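PDB 6SQ8: fatty acid CoA ligase from Marinactinospora thermotolerans, which belongs to the AMP-binding enzymes of the ANL superfamily, with a large N-terminal and a smaller C-terminal domain, and binds adenosine monophosphate. Local coordinates for residues G5-V10 / V70-C75; V17-A22 / A29-Q34; A45-G50 / D97-V102; R62-R67 / V220-E225; A180-A185 / G206-Q211. All blocks are in the same frame, centred on the assembly; numbering follows the deposited sequence.

Contact 1: G5-V10 / V70-C75; sequences GYARRV and VQAIGC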
# COMPACT_ATOMS: atom_id res chain seq x y z
N GLY A 5 -4.05 2.29 23.91
CA GLY A 5 -5.46 2.47 23.58
C GLY A 5 -5.83 1.82 22.25
O GLY A 5 -6.95 1.29 22.10
N TYR A 6 -4.88 1.85 21.30
CA TYR A 6 -5.09 1.31 19.95
C TYR A 6 -5.26 -0.22 20.00
O TYR A 6 -6.29 -0.74 19.59
CB TYR A 6 -3.96 1.69 18.98
CG TYR A 6 -4.13 1.07 17.62
CD1 TYR A 6 -5.27 1.32 16.87
CD2 TYR A 6 -3.19 0.19 17.11
CE1 TYR A 6 -5.48 0.71 15.64
CE2 TYR A 6 -3.37 -0.41 15.87
CZ TYR A 6 -4.52 -0.16 15.14
OH TYR A 6 -4.72 -0.74 13.93
N ALA A 7 -4.24 -0.92 20.50
CA ALA A 7 -4.29 -2.37 20.60
C ALA A 7 -5.59 -2.80 21.30
O ALA A 7 -6.25 -3.74 20.87
CB ALA A 7 -3.07 -2.89 21.33
N ARG A 8 -5.96 -2.09 22.37
CA ARG A 8 -7.17 -2.40 23.14
C ARG A 8 -8.40 -2.18 22.25
O ARG A 8 -9.33 -2.96 22.31
CB ARG A 8 -7.26 -1.57 24.43
CG ARG A 8 -8.31 -2.05 25.44
CD ARG A 8 -8.65 -1.06 26.55
NE ARG A 8 -9.75 -0.14 26.22
CZ ARG A 8 -10.94 -0.14 26.81
NH1 ARG A 8 -11.25 -1.09 27.68
NH2 ARG A 8 -11.81 0.84 26.56
N ARG A 9 -8.39 -1.12 21.43
CA ARG A 9 -9.52 -0.81 20.54
C ARG A 9 -9.77 -1.99 19.60
O ARG A 9 -10.94 -2.36 19.36
CB ARG A 9 -9.28 0.45 19.70
CG ARG A 9 -10.49 0.86 18.86
CD ARG A 9 -10.15 2.01 17.94
NE ARG A 9 -11.26 2.34 17.05
CZ ARG A 9 -11.38 3.50 16.41
NH1 ARG A 9 -10.40 4.39 16.43
NH2 ARG A 9 -12.50 3.75 15.76
N VAL A 10 -8.68 -2.56 19.08
CA VAL A 10 -8.77 -3.64 18.13
C VAL A 10 -9.30 -4.88 18.87
O VAL A 10 -10.31 -5.45 18.47
CB VAL A 10 -7.41 -3.91 17.46
CG1 VAL A 10 -7.52 -5.06 16.49
CG2 VAL A 10 -6.85 -2.66 16.77
N VAL A 70 2.43 -7.83 19.79
CA VAL A 70 3.59 -6.95 19.82
C VAL A 70 3.18 -5.53 20.23
O VAL A 70 3.91 -4.84 20.94
CB VAL A 70 4.31 -6.93 18.47
CG1 VAL A 70 5.30 -5.77 18.36
CG2 VAL A 70 5.00 -8.27 18.18
N GLN A 71 2.02 -5.08 19.76
CA GLN A 71 1.55 -3.72 20.01
C GLN A 71 0.99 -3.61 21.43
O GLN A 71 1.27 -2.65 22.14
CB GLN A 71 0.55 -3.29 18.93
CG GLN A 71 1.24 -2.97 17.60
CD GLN A 71 0.26 -2.78 16.47
OE1 GLN A 71 -0.87 -3.28 16.51
NE2 GLN A 71 0.67 -2.05 15.45
N ALA A 72 0.22 -4.62 21.84
CA ALA A 72 -0.36 -4.71 23.19
C ALA A 72 0.73 -4.61 24.26
O ALA A 72 0.53 -3.94 25.26
CB ALA A 72 -1.13 -6.00 23.33
N ILE A 73 1.88 -5.26 24.05
CA ILE A 73 2.97 -5.29 25.05
C ILE A 73 3.88 -4.06 24.88
O ILE A 73 5.04 -4.07 25.31
CB ILE A 73 3.80 -6.60 25.02
CG1 ILE A 73 4.73 -6.69 23.81
CG2 ILE A 73 2.90 -7.82 25.17
CD1 ILE A 73 5.86 -7.63 23.99
N GLY A 74 3.35 -3.00 24.27
CA GLY A 74 4.05 -1.72 24.22
C GLY A 74 5.29 -1.73 23.33
O GLY A 74 6.10 -0.84 23.44
N CYS A 75 5.39 -2.69 22.41
CA CYS A 75 6.46 -2.70 21.40
C CYS A 75 5.95 -2.18 20.05
O CYS A 75 4.75 -2.03 19.84
CB CYS A 75 7.04 -4.10 21.25
SG CYS A 75 8.02 -4.60 22.69
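A7, the residue most covered by the contact, sets its methyl group against the last turn of helix 61-72, where a Schellman motif ends that helix: C75 N bonds to V70 O, and G74, the C-prime residue with positive phi, bonds through its N to Q71 O. The approach illustrates how an alanine lets two helices of a large ANL domain come close, here with A7 and A72 CA atoms 5.3 Å apart. A7 CB lies 3.8 Å from A72 N and 4.2 Å from A72 CB, so it rests chiefly on backbone atoms, with the A72 methyl a little farther off.

Q71 provides the second part of the surface. Its CG is anti to its own carbonyl carbon (chi1 -75°), and the extended chain carries the amide to the edge of the Y6 ring. Ring and amide planes stand 75° apart. Both polar groups find partners on helix 205-215, for Y6 OH and Q71 OE1 each hydrogen-bond to the Q211 amide, while Q71 NE2 reaches A156 O; these bonds probably hold the Q71 amide in its rotation. V10 CG2 lies 3.7 Å above the plane of the Y6 ring on one face, displaced toward the rim, and at the edge, near the ring plane, Q71 OE1 lies 3.9 Å from Y6 CE2.

Contact 2: V17-A22 / A29-Q34; sequences VAVTGA and ARLRHQ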
# COMPACT_ATOMS: atom_id res chain seq x y z
N VAL A 17 -16.70 -14.44 14.88
CA VAL A 17 -15.71 -15.08 13.98
C VAL A 17 -14.71 -14.04 13.47
O VAL A 17 -15.08 -13.05 12.85
CB VAL A 17 -16.40 -15.81 12.81
CG1 VAL A 17 -15.40 -16.49 11.90
CG2 VAL A 17 -17.41 -16.83 13.31
N ALA A 18 -13.42 -14.29 13.72
CA ALA A 18 -12.38 -13.30 13.51
C ALA A 18 -11.69 -13.50 12.15
O ALA A 18 -11.49 -12.53 11.43
CB ALA A 18 -11.40 -13.35 14.64
N VAL A 19 -11.32 -14.74 11.81
CA VAL A 19 -10.59 -15.05 10.58
C VAL A 19 -11.19 -16.28 9.90
O VAL A 19 -11.68 -17.16 10.56
CB VAL A 19 -9.09 -15.26 10.86
CG1 VAL A 19 -8.26 -15.17 9.59
CG2 VAL A 19 -8.57 -14.31 11.92
N THR A 20 -11.16 -16.32 8.56
CA THR A 20 -11.45 -17.50 7.74
C THR A 20 -10.37 -17.61 6.67
O THR A 20 -9.84 -16.60 6.21
CB THR A 20 -12.82 -17.42 7.05
OG1 THR A 20 -13.78 -16.92 7.97
CG2 THR A 20 -13.31 -18.76 6.54
N GLY A 21 -10.09 -18.84 6.23
CA GLY A 21 -9.07 -19.10 5.23
C GLY A 21 -9.28 -20.44 4.53
O GLY A 21 -10.43 -20.91 4.41
N ALA A 22 -8.15 -21.01 4.07
CA ALA A 22 -8.09 -22.36 3.50
C ALA A 22 -8.60 -23.37 4.54
O ALA A 22 -9.59 -24.07 4.27
CB ALA A 22 -6.68 -22.67 3.06
N ALA A 29 -12.95 -15.75 20.17
CA ALA A 29 -12.45 -16.39 21.38
C ALA A 29 -11.03 -16.88 21.14
O ALA A 29 -10.10 -16.56 21.88
CB ALA A 29 -13.35 -17.52 21.80
N ARG A 30 -10.87 -17.65 20.06
CA ARG A 30 -9.64 -18.36 19.84
C ARG A 30 -8.51 -17.38 19.48
O ARG A 30 -7.34 -17.61 19.84
CB ARG A 30 -9.82 -19.43 18.78
CG ARG A 30 -8.61 -20.35 18.66
CD ARG A 30 -8.95 -21.57 17.83
NE ARG A 30 -7.75 -22.17 17.28
CZ ARG A 30 -7.66 -22.70 16.07
NH1 ARG A 30 -8.72 -22.68 15.26
NH2 ARG A 30 -6.53 -23.28 15.70
N LEU A 31 -8.85 -16.31 18.77
CA LEU A 31 -7.85 -15.32 18.37
C LEU A 31 -7.42 -14.51 19.60
O LEU A 31 -6.21 -14.26 19.81
CB LEU A 31 -8.42 -14.41 17.28
CG LEU A 31 -7.56 -13.20 16.91
CD1 LEU A 31 -6.20 -13.63 16.36
CD2 LEU A 31 -8.28 -12.30 15.92
N ARG A 32 -8.40 -14.09 20.41
CA ARG A 32 -8.15 -13.36 21.65
C ARG A 32 -7.16 -14.16 22.51
O ARG A 32 -6.14 -13.61 22.96
CB ARG A 32 -9.45 -13.11 22.42
CG ARG A 32 -10.34 -12.01 21.86
CD ARG A 32 -11.75 -12.15 22.43
NE ARG A 32 -12.71 -11.16 21.95
CZ ARG A 32 -12.64 -9.86 22.23
NH1 ARG A 32 -11.71 -9.41 23.05
NH2 ARG A 32 -13.49 -9.01 21.66
N HIS A 33 -7.46 -15.46 22.66
CA HIS A 33 -6.62 -16.40 23.39
C HIS A 33 -5.17 -16.36 22.86
O HIS A 33 -4.21 -16.31 23.64
CB HIS A 33 -7.24 -17.81 23.36
CG HIS A 33 -6.40 -18.84 24.04
ND1 HIS A 33 -5.33 -19.48 23.41
CD2 HIS A 33 -6.42 -19.32 25.31
CE1 HIS A 33 -4.76 -20.31 24.26
NE2 HIS A 33 -5.40 -20.23 25.43
N GLN A 34 -5.01 -16.37 21.53
CA GLN A 34 -3.67 -16.40 20.91
C GLN A 34 -2.90 -15.11 21.17
O GLN A 34 -1.68 -15.13 21.30
CB GLN A 34 -3.78 -16.69 19.41
CG GLN A 34 -3.37 -18.11 19.10
CD GLN A 34 -1.89 -18.27 18.87
OE1 GLN A 34 -1.18 -17.31 18.56
NE2 GLN A 34 -1.41 -19.49 19.00
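L31 of helix 28-44 projects toward strand 17-20 and meets A18 and V19 with one methyl branch. Its CG stands anti to the backbone N (chi1 172°), and with chi2 at 61° CD2 is the branch that runs on anti to CA while CD1 folds back. CD2 is therefore the far tip of the side chain, and it comes 3.5 Å from A18 CB. The stem of the leucine takes part as well, since L31 CB is 4.1 Å from A18 CB, so the alanine methyl rests along the side chain and does not meet its end alone.

V19 makes the looser half of the contact. With CG1 anti to its N (chi1 -163°), CG2 is the methyl turned to the helix, and it reaches L31 CD2 at 4.5 Å. That two consecutive strand residues should both point at one helix follows from the backbone: A18 and V19 together face V26 in a classic beta bulge, which interrupts the usual alternation of sides. The antiparallel partner strand 25-27 then leads directly into helix 28-44, making the unit a compact strand-strand-helix element. L214 of helix 205-215 touches both A18 and L31, and W61 packs on V19.

Every atom meeting across the interface is aliphatic carbon. The contact thus has shape but no directional bond, and the strand's backbone polar groups are served by neighbours in the sheet, such as V26 and V220.

Contact 3: A45-G50 / D97-V102; sequences AGIPPG and DSAALV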
# COMPACT_ATOMS: atom_id res chain seq x y z
N ALA A 45 10.02 -13.46 27.52
CA ALA A 45 11.29 -13.65 26.82
C ALA A 45 12.22 -12.45 27.01
O ALA A 45 13.34 -12.44 26.47
CB ALA A 45 11.02 -13.90 25.35
N GLY A 46 11.76 -11.41 27.73
CA GLY A 46 12.59 -10.26 28.13
C GLY A 46 12.68 -9.13 27.10
O GLY A 46 13.62 -8.35 27.12
N ILE A 47 11.70 -9.08 26.20
CA ILE A 47 11.53 -8.00 25.24
C ILE A 47 10.98 -6.79 25.98
O ILE A 47 9.84 -6.82 26.45
CB ILE A 47 10.61 -8.45 24.09
CG1 ILE A 47 11.09 -9.75 23.42
CG2 ILE A 47 10.45 -7.33 23.08
CD1 ILE A 47 10.09 -10.37 22.47
N PRO A 48 11.74 -5.68 26.08
CA PRO A 48 11.27 -4.48 26.77
C PRO A 48 10.43 -3.54 25.90
O PRO A 48 10.60 -3.49 24.68
CB PRO A 48 12.59 -3.80 27.16
CG PRO A 48 13.57 -4.17 26.03
CD PRO A 48 13.11 -5.53 25.56
N PRO A 49 9.51 -2.75 26.51
CA PRO A 49 8.63 -1.82 25.79
C PRO A 49 9.16 -0.90 24.68
O PRO A 49 8.51 -0.73 23.64
CB PRO A 49 8.14 -0.94 26.94
CG PRO A 49 7.95 -1.94 28.05
CD PRO A 49 9.19 -2.80 27.95
N GLY A 50 10.32 -0.27 24.86
CA GLY A 50 10.70 0.76 23.87
C GLY A 50 11.07 0.23 22.49
O GLY A 50 11.25 1.02 21.56
N ASP A 97 15.86 -1.08 15.78
CA ASP A 97 16.19 -1.39 17.19
C ASP A 97 15.36 -2.60 17.64
O ASP A 97 14.65 -2.55 18.63
CB ASP A 97 16.05 -0.16 18.10
CG ASP A 97 17.09 0.92 17.84
OD1 ASP A 97 18.24 0.58 17.49
OD2 ASP A 97 16.74 2.12 17.97
N SER A 98 15.50 -3.70 16.89
CA SER A 98 14.72 -4.92 17.11
C SER A 98 15.29 -5.68 18.32
O SER A 98 16.47 -6.00 18.36
CB SER A 98 14.70 -5.80 15.88
OG SER A 98 14.64 -5.02 14.69
N ALA A 99 14.41 -5.99 19.28
CA ALA A 99 14.76 -6.77 20.45
C ALA A 99 14.48 -8.27 20.23
O ALA A 99 14.80 -9.09 21.09
CB ALA A 99 14.00 -6.27 21.64
N ALA A 100 13.91 -8.61 19.06
CA ALA A 100 13.49 -9.96 18.77
C ALA A 100 13.24 -10.10 17.27
O ALA A 100 12.93 -9.14 16.59
CB ALA A 100 12.24 -10.28 19.56
N LEU A 101 13.39 -11.34 16.79
CA LEU A 101 12.89 -11.77 15.49
C LEU A 101 11.94 -12.93 15.71
O LEU A 101 12.35 -13.96 16.16
CB LEU A 101 14.06 -12.18 14.60
CG LEU A 101 13.66 -12.86 13.29
CD1 LEU A 101 13.10 -11.84 12.30
CD2 LEU A 101 14.84 -13.61 12.69
N VAL A 102 10.65 -12.73 15.44
CA VAL A 102 9.66 -13.79 15.47
C VAL A 102 9.40 -14.21 14.02
O VAL A 102 9.20 -13.35 13.18
CB VAL A 102 8.36 -13.33 16.15
CG1 VAL A 102 7.33 -14.45 16.22
CG2 VAL A 102 8.64 -12.78 17.54
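P48 brings the only ring that touches across this interface. The pyrrolidine approaches through its CD corner, and CD lies 4.1 Å from A99 CB, which meets the ring obliquely and to one side of its mean plane. The same A99 methyl also receives I47, whose CG2 is 4.0 Å away, so that it rests against two successive residues of the loop.

I47 carries the larger share, and its two branches divide the work. CG2 is anti to the backbone N and goes to A99, whereas CG1 takes the position anti to the carbonyl carbon (chi1 -54°) and, extended through chi2 at 169°, sends CD1 on to A100. The distance from I47 CD1 to A100 CB is 3.6 Å, with CG1 of the isoleucine slightly farther off. One forked side chain thus spans two neighbouring alanines. This is possible because the chain turns a corner at A99: the methyls of A99 and A100 both point toward the loop, where a regular strand would send successive side chains to opposite faces.

The loop follows a Schellman motif at G46 that ends helix 28-44, and it leads into strand 52-56, whose backbone bonds to that of segment 97-102 through G52 and A54. I47 O is bonded to R149 NH2, and the I47 side chain also touches L42 of helix 28-44, V53 and C75. The contact consequently sits in the angle between helix 28-44 and the five-stranded parallel sheet, in which strand 98-103 is central, between strands 52-56 and 122-125.

Contact 4: R62-R67 / V220-E225; sequences RAIALR and VVLLEE
I64 points its CD1 methyl from helix 61-72 toward V220 and L222, touching both; they are two residues on the same face of strand 219-222. It meets each of them tip to tip. I64 CD1 is 3.9 Å from V220 CG1, and 4.1 Å separate I64 CD1 from L222 CD1, so a single methyl is shared almost equally by two partners on the strand.

The torsions explain the long reach. In I64, CG1 is anti to the carbonyl carbon (chi1 -68°) and chi2 is extended at 178°, which puts CD1 far from the helix axis. L222 stretches back in the same manner, with its CG anti to the carbonyl carbon, while the shorter V220 offers CG1. Side chains reaching end to end keep the backbones well apart: the closest CA atoms, those of I64 and V220, are 9.4 Å from each other. V221, between the two contacting residues, turns away, as strand alternation requires. Around this apolar meeting point, L214 of helix 205-215 and L202 also touch I64.

A second layer begins on another side of the helix, where L66 packs on V102 of the five-stranded parallel sheet. Helix 61-72 is thereby placed between that sheet and strand 219-222, which pairs in parallel with strands 17-20 and 195-198. Helices sandwiched between two sheets are the hallmark of the layered alpha-beta-alpha-beta-alpha core in the large domain of ANL enzymes.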
# COMPACT_ATOMS: atom_id res chain seq x y z
N ARG A 62 -2.37 -16.50 12.64
CA ARG A 62 -1.52 -16.30 13.81
C ARG A 62 -0.70 -15.02 13.66
O ARG A 62 -0.36 -14.38 14.64
CB ARG A 62 -0.63 -17.52 14.08
CG ARG A 62 -1.35 -18.67 14.79
CD ARG A 62 -0.38 -19.82 15.06
NE ARG A 62 -1.05 -20.96 15.69
CZ ARG A 62 -1.83 -21.83 15.04
NH1 ARG A 62 -2.03 -21.71 13.74
NH2 ARG A 62 -2.44 -22.79 15.70
N ALA A 63 -0.38 -14.64 12.43
CA ALA A 63 0.41 -13.44 12.19
C ALA A 63 -0.39 -12.17 12.53
O ALA A 63 0.19 -11.12 12.84
CB ALA A 63 0.92 -13.41 10.77
N ILE A 64 -1.72 -12.29 12.43
CA ILE A 64 -2.66 -11.23 12.81
C ILE A 64 -2.55 -11.01 14.33
O ILE A 64 -2.43 -9.83 14.80
CB ILE A 64 -4.10 -11.58 12.37
CG1 ILE A 64 -4.24 -11.57 10.86
CG2 ILE A 64 -5.11 -10.66 13.03
CD1 ILE A 64 -5.62 -11.94 10.37
N ALA A 65 -2.59 -12.12 15.08
CA ALA A 65 -2.44 -12.16 16.53
C ALA A 65 -1.07 -11.61 16.94
O ALA A 65 -0.97 -10.89 17.94
CB ALA A 65 -2.62 -13.57 17.03
N LEU A 66 -0.03 -11.95 16.18
CA LEU A 66 1.33 -11.59 16.57
C LEU A 66 1.46 -10.06 16.58
O LEU A 66 2.04 -9.50 17.50
CB LEU A 66 2.35 -12.23 15.62
CG LEU A 66 3.81 -11.82 15.84
CD1 LEU A 66 4.25 -12.19 17.24
CD2 LEU A 66 4.74 -12.45 14.82
N ARG A 67 0.94 -9.40 15.54
CA ARG A 67 1.10 -7.94 15.41
C ARG A 67 0.42 -7.26 16.61
O ARG A 67 0.99 -6.36 17.24
CB ARG A 67 0.50 -7.45 14.09
CG ARG A 67 0.71 -5.96 13.78
CD ARG A 67 -0.29 -5.48 12.74
NE ARG A 67 0.12 -4.34 11.92
CZ ARG A 67 0.53 -4.43 10.66
NH1 ARG A 67 0.80 -5.62 10.14
NH2 ARG A 67 0.67 -3.33 9.93
N VAL A 220 -11.81 -11.16 9.00
CA VAL A 220 -10.76 -11.15 8.01
C VAL A 220 -10.82 -12.47 7.26
O VAL A 220 -10.96 -13.51 7.87
CB VAL A 220 -9.37 -10.96 8.64
CG1 VAL A 220 -8.26 -11.11 7.61
CG2 VAL A 220 -9.26 -9.63 9.38
N VAL A 221 -10.69 -12.40 5.93
CA VAL A 221 -10.61 -13.58 5.05
C VAL A 221 -9.23 -13.53 4.38
O VAL A 221 -8.99 -12.61 3.63
CB VAL A 221 -11.73 -13.58 4.00
CG1 VAL A 221 -11.67 -14.82 3.14
CG2 VAL A 221 -13.11 -13.45 4.62
N LEU A 222 -8.37 -14.52 4.66
CA LEU A 222 -6.96 -14.48 4.23
C LEU A 222 -6.74 -15.33 2.99
O LEU A 222 -7.24 -16.45 2.90
CB LEU A 222 -6.07 -15.04 5.34
CG LEU A 222 -5.75 -14.11 6.49
CD1 LEU A 222 -4.96 -14.88 7.53
CD2 LEU A 222 -5.02 -12.87 6.03
N LEU A 223 -5.95 -14.79 2.06
CA LEU A 223 -5.32 -15.58 1.02
C LEU A 223 -3.81 -15.34 1.08
O LEU A 223 -3.38 -14.25 1.45
CB LEU A 223 -5.89 -15.17 -0.34
CG LEU A 223 -7.31 -15.64 -0.63
CD1 LEU A 223 -7.80 -15.02 -1.93
CD2 LEU A 223 -7.38 -17.15 -0.70
N GLU A 224 -3.05 -16.37 0.72
CA GLU A 224 -1.59 -16.30 0.70
C GLU A 224 -1.11 -15.40 -0.45
O GLU A 224 -0.16 -14.64 -0.27
CB GLU A 224 -0.97 -17.70 0.60
N GLU A 225 -1.76 -15.49 -1.62
CA GLU A 225 -1.38 -14.69 -2.79
C GLU A 225 -2.63 -14.32 -3.60
O GLU A 225 -3.73 -14.73 -3.29
CB GLU A 225 -0.36 -15.48 -3.63
CG GLU A 225 -0.94 -16.71 -4.29
CD GLU A 225 0.05 -17.79 -4.66
OE1 GLU A 225 1.27 -17.49 -4.76
OE2 GLU A 225 -0.41 -18.93 -4.85

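Contact 5: A180-A185 / G206-Q211; sequences ACVDAA and GGELAQ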
# COMPACT_ATOMS: atom_id res chain seq x y z
N ALA A 180 -6.64 6.47 14.14
CA ALA A 180 -7.30 7.36 13.20
C ALA A 180 -7.60 6.60 11.89
O ALA A 180 -8.64 6.83 11.27
CB ALA A 180 -6.46 8.59 12.95
N CYS A 181 -6.69 5.70 11.50
CA CYS A 181 -6.85 4.89 10.29
C CYS A 181 -8.10 4.03 10.37
O CYS A 181 -8.72 3.77 9.36
CB CYS A 181 -5.63 4.01 10.05
SG CYS A 181 -4.18 4.96 9.54
N VAL A 182 -8.49 3.59 11.57
CA VAL A 182 -9.72 2.81 11.70
C VAL A 182 -10.91 3.69 11.32
O VAL A 182 -11.82 3.27 10.59
CB VAL A 182 -9.87 2.19 13.10
CG1 VAL A 182 -11.15 1.37 13.21
CG2 VAL A 182 -8.67 1.33 13.47
N ASP A 183 -10.89 4.94 11.79
CA ASP A 183 -11.99 5.89 11.55
C ASP A 183 -12.07 6.23 10.05
O ASP A 183 -13.17 6.30 9.48
CB ASP A 183 -11.85 7.12 12.44
CG ASP A 183 -11.93 6.80 13.93
OD1 ASP A 183 -12.94 6.22 14.35
OD2 ASP A 183 -10.96 7.16 14.66
N ALA A 184 -10.90 6.43 9.44
CA ALA A 184 -10.78 6.62 8.00
C ALA A 184 -11.35 5.41 7.25
O ALA A 184 -12.21 5.57 6.37
CB ALA A 184 -9.34 6.86 7.65
N ALA A 185 -10.90 4.21 7.64
CA ALA A 185 -11.38 2.97 7.01
C ALA A 185 -12.91 2.91 7.06
O ALA A 185 -13.53 2.57 6.08
CB ALA A 185 -10.77 1.76 7.67
N GLY A 206 -1.90 -4.60 4.34
CA GLY A 206 -2.75 -5.77 4.60
C GLY A 206 -3.02 -5.99 6.07
O GLY A 206 -4.14 -6.26 6.48
N GLY A 207 -1.97 -5.87 6.88
CA GLY A 207 -2.04 -6.08 8.31
C GLY A 207 -2.82 -5.00 9.04
O GLY A 207 -3.46 -5.31 10.06
N GLU A 208 -2.75 -3.75 8.56
CA GLU A 208 -3.54 -2.65 9.11
C GLU A 208 -5.02 -2.85 8.75
O GLU A 208 -5.89 -2.58 9.57
CB GLU A 208 -3.03 -1.29 8.64
CG GLU A 208 -3.89 -0.11 9.11
CD GLU A 208 -3.95 0.10 10.63
OE1 GLU A 208 -2.92 -0.16 11.32
OE2 GLU A 208 -5.02 0.54 11.14
N LEU A 209 -5.30 -3.31 7.53
CA LEU A 209 -6.67 -3.53 7.12
C LEU A 209 -7.29 -4.66 7.96
O LEU A 209 -8.48 -4.62 8.27
CB LEU A 209 -6.74 -3.87 5.62
CG LEU A 209 -6.38 -2.73 4.66
CD1 LEU A 209 -6.28 -3.23 3.24
CD2 LEU A 209 -7.39 -1.59 4.74
N ALA A 210 -6.48 -5.66 8.31
CA ALA A 210 -6.95 -6.74 9.14
C ALA A 210 -7.37 -6.17 10.51
O ALA A 210 -8.42 -6.54 11.05
CB ALA A 210 -5.88 -7.80 9.28
N GLN A 211 -6.54 -5.27 11.04
CA GLN A 211 -6.83 -4.65 12.35
C GLN A 211 -8.10 -3.79 12.26
O GLN A 211 -8.94 -3.88 13.15
CB GLN A 211 -5.61 -3.87 12.85
CG GLN A 211 -4.54 -4.79 13.42
CD GLN A 211 -3.41 -4.09 14.12
OE1 GLN A 211 -3.10 -2.91 13.86
NE2 GLN A 211 -2.74 -4.85 14.97
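E208 extends its carboxylate from helix 205-215 across to C181 and V182 of helix 175-189, and the interaction is one of van der Waals contact between an oxygen and aliphatic carbon. OE2 of E208 lies 3.7 Å from C181 CB and 4.4 Å from V182 CG2. The glutamate CG is anti to the backbone N (chi1 176°), and a bend at chi2 (63°) turns the chain so that OE2, the nearer of the two oxygens to C181, faces the other helix. C181 has its SG anti to its carbonyl carbon, and it is CB, not sulfur, that meets the carboxylate. The residue most covered here is thus a glutamate, although no polar bond joins the two segments.

Further packing comes from Y6 of helix 5-13 and M178 of helix 175-189, whose side chains also touch E208; Y6 touches V182 as well. The helices themselves are not close at the backbone, since the nearest CA atoms, V182 to Q211, are 8.0 Å apart.

Polar interactions go to other helices. D183, on an exposed part of helix 175-189, forms a salt bridge through OD1 with R9 NH2, tying that helix to helix 5-13, and the Q211 amide bonds to helices 5-13 and 61-72. Within the segments the backbone bonds are those of regular helix, for example A185 N to C181 O at 2.8 Å.

The arrangement is consistent with two helices that border the ligand pocket. The C181 side chain is about 4 Å from bound 1-ethanoyl-9H-pyrido[3,4-b]indole-3-carboxylic acid, and L205, at the start of helix 205-215, belongs to the pocket of that ligand.

In the fold
All five contacts are mainly buried, but their chemistry changes with position. Contacts 2, 3 and 4 are wholly aliphatic and join helices or a loop to the strands of two sheets; contact 3, the farthest from the chain's centre, is the one with an exposed partner, P48. Contacts 1 and 5 bring helices together, admit a glutamine and a glutamate, and are joined to each other by polar bonds. Contact 5 lies nearest the ligands and the centre. Helix 61-72 serves both contacts 1 and 4, whereas contacts 2 and 4 use neighbouring strands of one sheet. Contact 3 meets contact 1 around C75, about 15 Å between centres.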